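Local coordinates for Non-reducing end beta-L-arabinofuranosidase (Bacteroides thetaiotaomicron, PDB 5MQO), which probably hydrolyses glycosidic bonds in complex plant pectin as a family GH127 glycoside hydrolase, most likely an aceric acidase, at residues T332-Y345 and S366-N380. Residues are numbered along the deposited sequence; the frame is centred on the assembly and turned at random.
Sequences TRKMYVTGACGALY and SYGRPYQLPNSTAHN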
loop_
_atom_site.group_PDB
_atom_site.type_symbol
_atom_site.label_atom_id
_atom_site.label_comp_id
_atom_site.label_asym_id
_atom_site.label_seq_id
_atom_site.Cartn_x
_atom_site.Cartn_y
_atom_site.Cartn_z
ATOM N N THR A 332 10.045 11.495 5.789
ATOM C CA THR A 332 11.122 11.786 6.726
ATOM C C THR A 332 10.589 12.283 8.108
ATOM O O THR A 332 11.366 12.415 9.089
ATOM C CB THR A 332 12.094 12.784 6.081
ATOM O OG1 THR A 332 11.463 14.053 5.960
ATOM C CG2 THR A 332 12.538 12.276 4.689
ATOM N N ARG A 333 9.290 12.579 8.203
ATOM C CA ARG A 333 8.787 13.244 9.405
ATOM C C ARG A 333 7.489 12.749 9.982
ATOM O O ARG A 333 7.252 13.004 11.156
ATOM C CB ARG A 333 8.710 14.769 9.210
ATOM C CG ARG A 333 9.937 15.379 8.535
ATOM C CD ARG A 333 10.079 16.865 8.820
ATOM N NE ARG A 333 8.852 17.558 8.483
ATOM C CZ ARG A 333 8.569 18.818 8.806
ATOM N NH1 ARG A 333 9.454 19.565 9.465
ATOM N NH2 ARG A 333 7.383 19.338 8.459
ATOM N N LYS A 334 6.647 12.071 9.203
ATOM C CA LYS A 334 5.288 11.760 9.643
ATOM C C LYS A 334 4.778 10.361 9.284
ATOM O O LYS A 334 3.567 10.156 9.172
ATOM C CB LYS A 334 4.345 12.801 9.055
ATOM C CG LYS A 334 4.596 14.191 9.561
ATOM C CD LYS A 334 3.526 15.133 9.059
ATOM C CE LYS A 334 3.926 16.585 9.277
ATOM N NZ LYS A 334 2.881 17.457 8.676
ATOM N N MET A 335 5.674 9.396 9.103
ATOM C CA MET A 335 5.275 8.064 8.652
ATOM C C MET A 335 5.805 7.070 9.628
ATOM O O MET A 335 6.975 7.141 10.019
ATOM C CB MET A 335 5.869 7.770 7.297
ATOM C CG MET A 335 5.574 6.387 6.763
ATOM S SD MET A 335 6.233 6.193 5.106
ATOM C CE MET A 335 7.902 5.723 5.545
ATOM N N TYR A 336 4.966 6.119 10.001
ATOM C CA TYR A 336 5.441 5.020 10.828
ATOM C C TYR A 336 6.398 4.102 10.028
ATOM O O TYR A 336 6.332 4.036 8.797
ATOM C CB TYR A 336 4.274 4.259 11.412
ATOM C CG TYR A 336 3.547 5.059 12.420
ATOM C CD1 TYR A 336 2.499 5.905 12.067
ATOM C CD2 TYR A 336 3.887 4.969 13.752
ATOM C CE1 TYR A 336 1.802 6.643 13.037
ATOM C CE2 TYR A 336 3.224 5.700 14.727
ATOM C CZ TYR A 336 2.175 6.534 14.380
ATOM O OH TYR A 336 1.525 7.251 15.375
ATOM N N VAL A 337 7.271 3.394 10.735
ATOM C CA VAL A 337 8.258 2.478 10.120
ATOM C C VAL A 337 7.665 1.357 9.247
ATOM O O VAL A 337 8.353 0.815 8.406
ATOM C CB VAL A 337 9.174 1.891 11.215
ATOM C CG1 VAL A 337 8.384 0.921 12.091
ATOM C CG2 VAL A 337 10.414 1.217 10.630
ATOM N N THR A 338 6.389 1.041 9.447
ATOM C CA THR A 338 5.607 0.132 8.613
ATOM C C THR A 338 4.966 0.767 7.371
ATOM O O THR A 338 4.234 0.095 6.630
ATOM C CB THR A 338 4.444 -0.443 9.451
ATOM O OG1 THR A 338 3.593 0.614 9.916
ATOM C CG2 THR A 338 4.969 -1.196 10.655
ATOM N N GLY A 339 5.212 2.056 7.147
ATOM C CA GLY A 339 4.603 2.804 6.017
ATOM C C GLY A 339 3.244 3.424 6.328
ATOM O O GLY A 339 2.692 4.156 5.516
ATOM N N ALA A 340 2.726 3.170 7.527
ATOM C CA ALA A 340 1.358 3.553 7.843
ATOM C C ALA A 340 1.325 5.034 8.124
ATOM O O ALA A 340 2.347 5.606 8.490
ATOM C CB ALA A 340 0.810 2.760 9.022
ATOM N N CYS A 341 0.160 5.638 7.925
ATOM C CA CYS A 341 0.018 7.051 8.033
ATOM C C CYS A 341 -1.194 7.423 8.904
ATOM O O CYS A 341 -2.285 6.887 8.732
ATOM C CB CYS A 341 -0.099 7.652 6.626
ATOM S SG CYS A 341 1.337 7.353 5.551
ATOM N N GLY A 342 -0.987 8.374 9.807
ATOM C CA GLY A 342 -2.036 8.923 10.625
ATOM C C GLY A 342 -1.842 8.495 12.065
ATOM O O GLY A 342 -2.233 7.411 12.454
ATOM N N ALA A 343 -1.236 9.398 12.820
ATOM C CA ALA A 343 -0.914 9.286 14.225
ATOM C C ALA A 343 -2.025 9.625 15.197
ATOM O O ALA A 343 -1.906 9.285 16.376
ATOM C CB ALA A 343 0.211 10.254 14.504
ATOM N N LEU A 344 -3.049 10.368 14.754
ATOM C CA LEU A 344 -4.045 10.958 15.677
ATOM C C LEU A 344 -5.401 10.433 15.326
ATOM O O LEU A 344 -5.827 10.535 14.187
ATOM C CB LEU A 344 -4.082 12.488 15.615
ATOM C CG LEU A 344 -2.759 13.262 15.673
ATOM C CD1 LEU A 344 -2.962 14.687 15.197
ATOM C CD2 LEU A 344 -2.119 13.267 17.048
ATOM N N TYR A 345 -6.058 9.858 16.323
ATOM C CA TYR A 345 -7.500 9.618 16.287
ATOM C C TYR A 345 -8.196 10.991 16.207
ATOM O O TYR A 345 -9.043 11.201 15.344
ATOM C CB TYR A 345 -7.963 8.846 17.554
ATOM C CG TYR A 345 -7.649 7.334 17.572
ATOM C CD1 TYR A 345 -6.333 6.846 17.570
ATOM C CD2 TYR A 345 -8.684 6.390 17.615
ATOM C CE1 TYR A 345 -6.076 5.477 17.580
ATOM C CE2 TYR A 345 -8.423 5.033 17.639
ATOM C CZ TYR A 345 -7.125 4.580 17.621
ATOM O OH TYR A 345 -6.888 3.235 17.639
ATOM N N SER A 366 -5.761 11.249 11.393
ATOM C CA SER A 366 -4.997 12.337 10.825
ATOM C C SER A 366 -3.493 12.333 11.098
ATOM O O SER A 366 -3.004 11.813 12.120
ATOM C CB SER A 366 -5.574 13.663 11.334
ATOM O OG SER A 366 -4.779 14.763 10.949
ATOM N N TYR A 367 -2.780 12.978 10.171
ATOM C CA TYR A 367 -1.381 13.294 10.337
ATOM C C TYR A 367 -1.259 14.191 11.552
ATOM O O TYR A 367 -2.169 14.912 11.847
ATOM C CB TYR A 367 -0.848 14.005 9.079
ATOM C CG TYR A 367 -0.542 13.090 7.909
ATOM C CD1 TYR A 367 0.487 12.150 7.996
ATOM C CD2 TYR A 367 -1.261 13.165 6.698
ATOM C CE1 TYR A 367 0.795 11.294 6.933
ATOM C CE2 TYR A 367 -0.950 12.319 5.629
ATOM C CZ TYR A 367 0.086 11.381 5.758
ATOM O OH TYR A 367 0.435 10.521 4.740
ATOM N N GLY A 368 -0.134 14.122 12.255
ATOM C CA GLY A 368 0.157 14.940 13.464
ATOM C C GLY A 368 1.299 15.884 13.190
ATOM O O GLY A 368 1.592 16.154 12.004
ATOM N N ARG A 369 1.916 16.401 14.263
ATOM C CA ARG A 369 3.131 17.229 14.194
ATOM C C ARG A 369 4.272 16.416 13.615
ATOM O O ARG A 369 4.262 15.192 13.728
ATOM C CB ARG A 369 3.601 17.668 15.586
ATOM C CG ARG A 369 2.732 18.708 16.320
ATOM C CD ARG A 369 3.400 19.215 17.621
ATOM N NE ARG A 369 4.176 18.150 18.276
ATOM C CZ ARG A 369 3.675 17.259 19.120
ATOM N NH1 ARG A 369 2.405 17.298 19.486
ATOM N NH2 ARG A 369 4.452 16.324 19.624
ATOM N N PRO A 370 5.269 17.077 13.007
ATOM C CA PRO A 370 6.466 16.359 12.610
ATOM C C PRO A 370 7.057 15.539 13.779
ATOM O O PRO A 370 7.018 15.980 14.943
ATOM C CB PRO A 370 7.442 17.482 12.197
ATOM C CG PRO A 370 6.628 18.716 12.007
ATOM C CD PRO A 370 5.234 18.445 12.467
ATOM N N TYR A 371 7.567 14.349 13.466
ATOM C CA TYR A 371 8.063 13.408 14.453
ATOM C C TYR A 371 7.096 13.040 15.600
ATOM O O TYR A 371 7.550 12.565 16.658
ATOM C CB TYR A 371 9.391 13.911 15.018
ATOM C CG TYR A 371 10.307 14.397 13.951
ATOM C CD1 TYR A 371 10.954 13.498 13.085
ATOM C CD2 TYR A 371 10.500 15.760 13.749
ATOM C CE1 TYR A 371 11.785 13.961 12.061
ATOM C CE2 TYR A 371 11.346 16.228 12.755
ATOM C CZ TYR A 371 11.979 15.326 11.904
ATOM O OH TYR A 371 12.779 15.828 10.910
ATOM N N GLN A 372 5.792 13.236 15.432
ATOM C CA GLN A 372 4.847 12.806 16.460
ATOM C C GLN A 372 4.336 11.429 16.066
ATOM O O GLN A 372 3.387 11.306 15.276
ATOM C CB GLN A 372 3.700 13.805 16.633
ATOM C CG GLN A 372 2.621 13.364 17.609
ATOM C CD GLN A 372 1.485 14.353 17.723
ATOM O OE1 GLN A 372 1.216 15.174 16.819
ATOM N NE2 GLN A 372 0.792 14.281 18.845
ATOM N N LEU A 373 4.979 10.392 16.599
ATOM C CA LEU A 373 4.708 9.013 16.163
ATOM C C LEU A 373 4.384 8.029 17.281
ATOM O O LEU A 373 5.026 6.995 17.384
ATOM C CB LEU A 373 5.870 8.511 15.299
ATOM C CG LEU A 373 6.084 9.377 14.041
ATOM C CD1 LEU A 373 7.443 9.094 13.404
ATOM C CD2 LEU A 373 4.946 9.194 13.038
ATOM N N PRO A 374 3.341 8.316 18.086
ATOM C CA PRO A 374 2.947 7.418 19.173
ATOM C C PRO A 374 2.562 6.019 18.686
ATOM O O PRO A 374 2.235 5.828 17.539
ATOM C CB PRO A 374 1.702 8.111 19.736
ATOM C CG PRO A 374 1.103 8.802 18.556
ATOM C CD PRO A 374 2.328 9.383 17.908
ATOM N N ASN A 375 2.542 5.077 19.598
ATOM C CA ASN A 375 2.530 3.688 19.265
ATOM C C ASN A 375 1.185 3.068 19.596
ATOM O O ASN A 375 0.535 2.512 18.705
ATOM C CB ASN A 375 3.646 2.993 20.044
ATOM C CG ASN A 375 5.032 3.305 19.499
ATOM O OD1 ASN A 375 5.764 4.154 20.024
ATOM N ND2 ASN A 375 5.410 2.585 18.449
ATOM N N SER A 376 0.795 3.134 20.874
ATOM C CA SER A 376 -0.493 2.629 21.345
ATOM C C SER A 376 -1.656 3.341 20.678
ATOM O O SER A 376 -2.671 2.704 20.406
ATOM C CB SER A 376 -0.664 2.768 22.865
ATOM O OG SER A 376 0.361 2.127 23.615
ATOM N N THR A 377 -1.527 4.638 20.416
ATOM C CA THR A 377 -2.603 5.384 19.820
ATOM C C THR A 377 -2.387 5.733 18.349
ATOM O O THR A 377 -3.098 6.592 17.825
ATOM C CB THR A 377 -2.900 6.659 20.629
ATOM O OG1 THR A 377 -1.723 7.455 20.697
ATOM C CG2 THR A 377 -3.349 6.296 22.057
ATOM N N ALA A 378 -1.456 5.078 17.664
ATOM C CA ALA A 378 -1.347 5.230 16.196
ATOM C C ALA A 378 -2.642 4.775 15.564
ATOM O O ALA A 378 -3.127 3.686 15.872
ATOM C CB ALA A 378 -0.207 4.411 15.639
ATOM N N HIS A 379 -3.228 5.628 14.734
ATOM C CA HIS A 379 -4.508 5.322 14.078
ATOM C C HIS A 379 -4.220 4.389 12.909
ATOM O O HIS A 379 -4.608 3.235 12.959
ATOM C CB HIS A 379 -5.224 6.603 13.638
ATOM C CG HIS A 379 -6.606 6.379 13.127
ATOM N ND1 HIS A 379 -7.706 6.351 13.951
ATOM C CD2 HIS A 379 -7.072 6.189 11.873
ATOM C CE1 HIS A 379 -8.794 6.143 13.225
ATOM N NE2 HIS A 379 -8.435 6.042 11.959
ATOM N N ASN A 380 -3.497 4.870 11.899
ATOM C CA ASN A 380 -3.053 4.039 10.768
ATOM C C ASN A 380 -4.149 3.175 10.141
ATOM O O ASN A 380 -4.024 1.966 9.929
ATOM C CB ASN A 380 -1.900 3.192 11.222
ATOM C CG ASN A 380 -0.711 4.020 11.617
ATOM O OD1 ASN A 380 -0.560 5.175 11.184
ATOM N ND2 ASN A 380 0.165 3.432 12.431
#
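The ring of Tyr336 is clamped between Leu373 and Asn380. Leu373 sets CD2 over the centre of one face, a CH-pi contact 4.0 Å from the ring centroid, while on the opposite face Asn380 ND2 sits toward the rim, its amide plane turned 81° from the ring. With CG beside the backbone N (chi1 -69°), Tyr336 reaches across to the other segment, where OH donates to a lone pair of Pro374 O at 2.7 Å and Ala378 CB presses obliquely on the ring. A leucine in its place would probably leave Pro374 O without this donor and open a gap between Leu373 and Asn380. Farther along, Gly342 O accepts a bond from Asn380 N (2.9 Å) and a weak one from His379 N. Ser366 stands opposite two successive residues, Ala343 and Leu344, which makes a classic beta bulge, and Leu344 and Ser366 form an antiparallel hydrogen-bonded pair with bonds in both directions. This bulge lies within the GH127 catalytic domain, where the chain leaving helix 317-333 meets the loop that leads into helix 382-399. Leu344 drives CD1 against Gly368 CA, and its CD2 touches Gln372 NE2 where the two side chains cross at about a right angle. Beyond the bulge His379 turns its ring edge to the face of Tyr345, a T-shaped stack with planes at 85° and ND1 over the centre of the tyrosine ring; Tyr345 OH is hydrogen-bonded to Lys447. Tyr371 N donates to Arg333 O (2.7 Å). The Arg333 guanidinium carries Pro370 CG over one face, 3.7 Å from NH2, and its NE forms a salt bridge with Asp329, which also pairs with Lys334. Tyr367 lays its edge beside Lys334 O and touches Cys341 CB with CE1 at 3.8 Å, while its OH is hydrogen-bonded to Asn301 of helix 297-314.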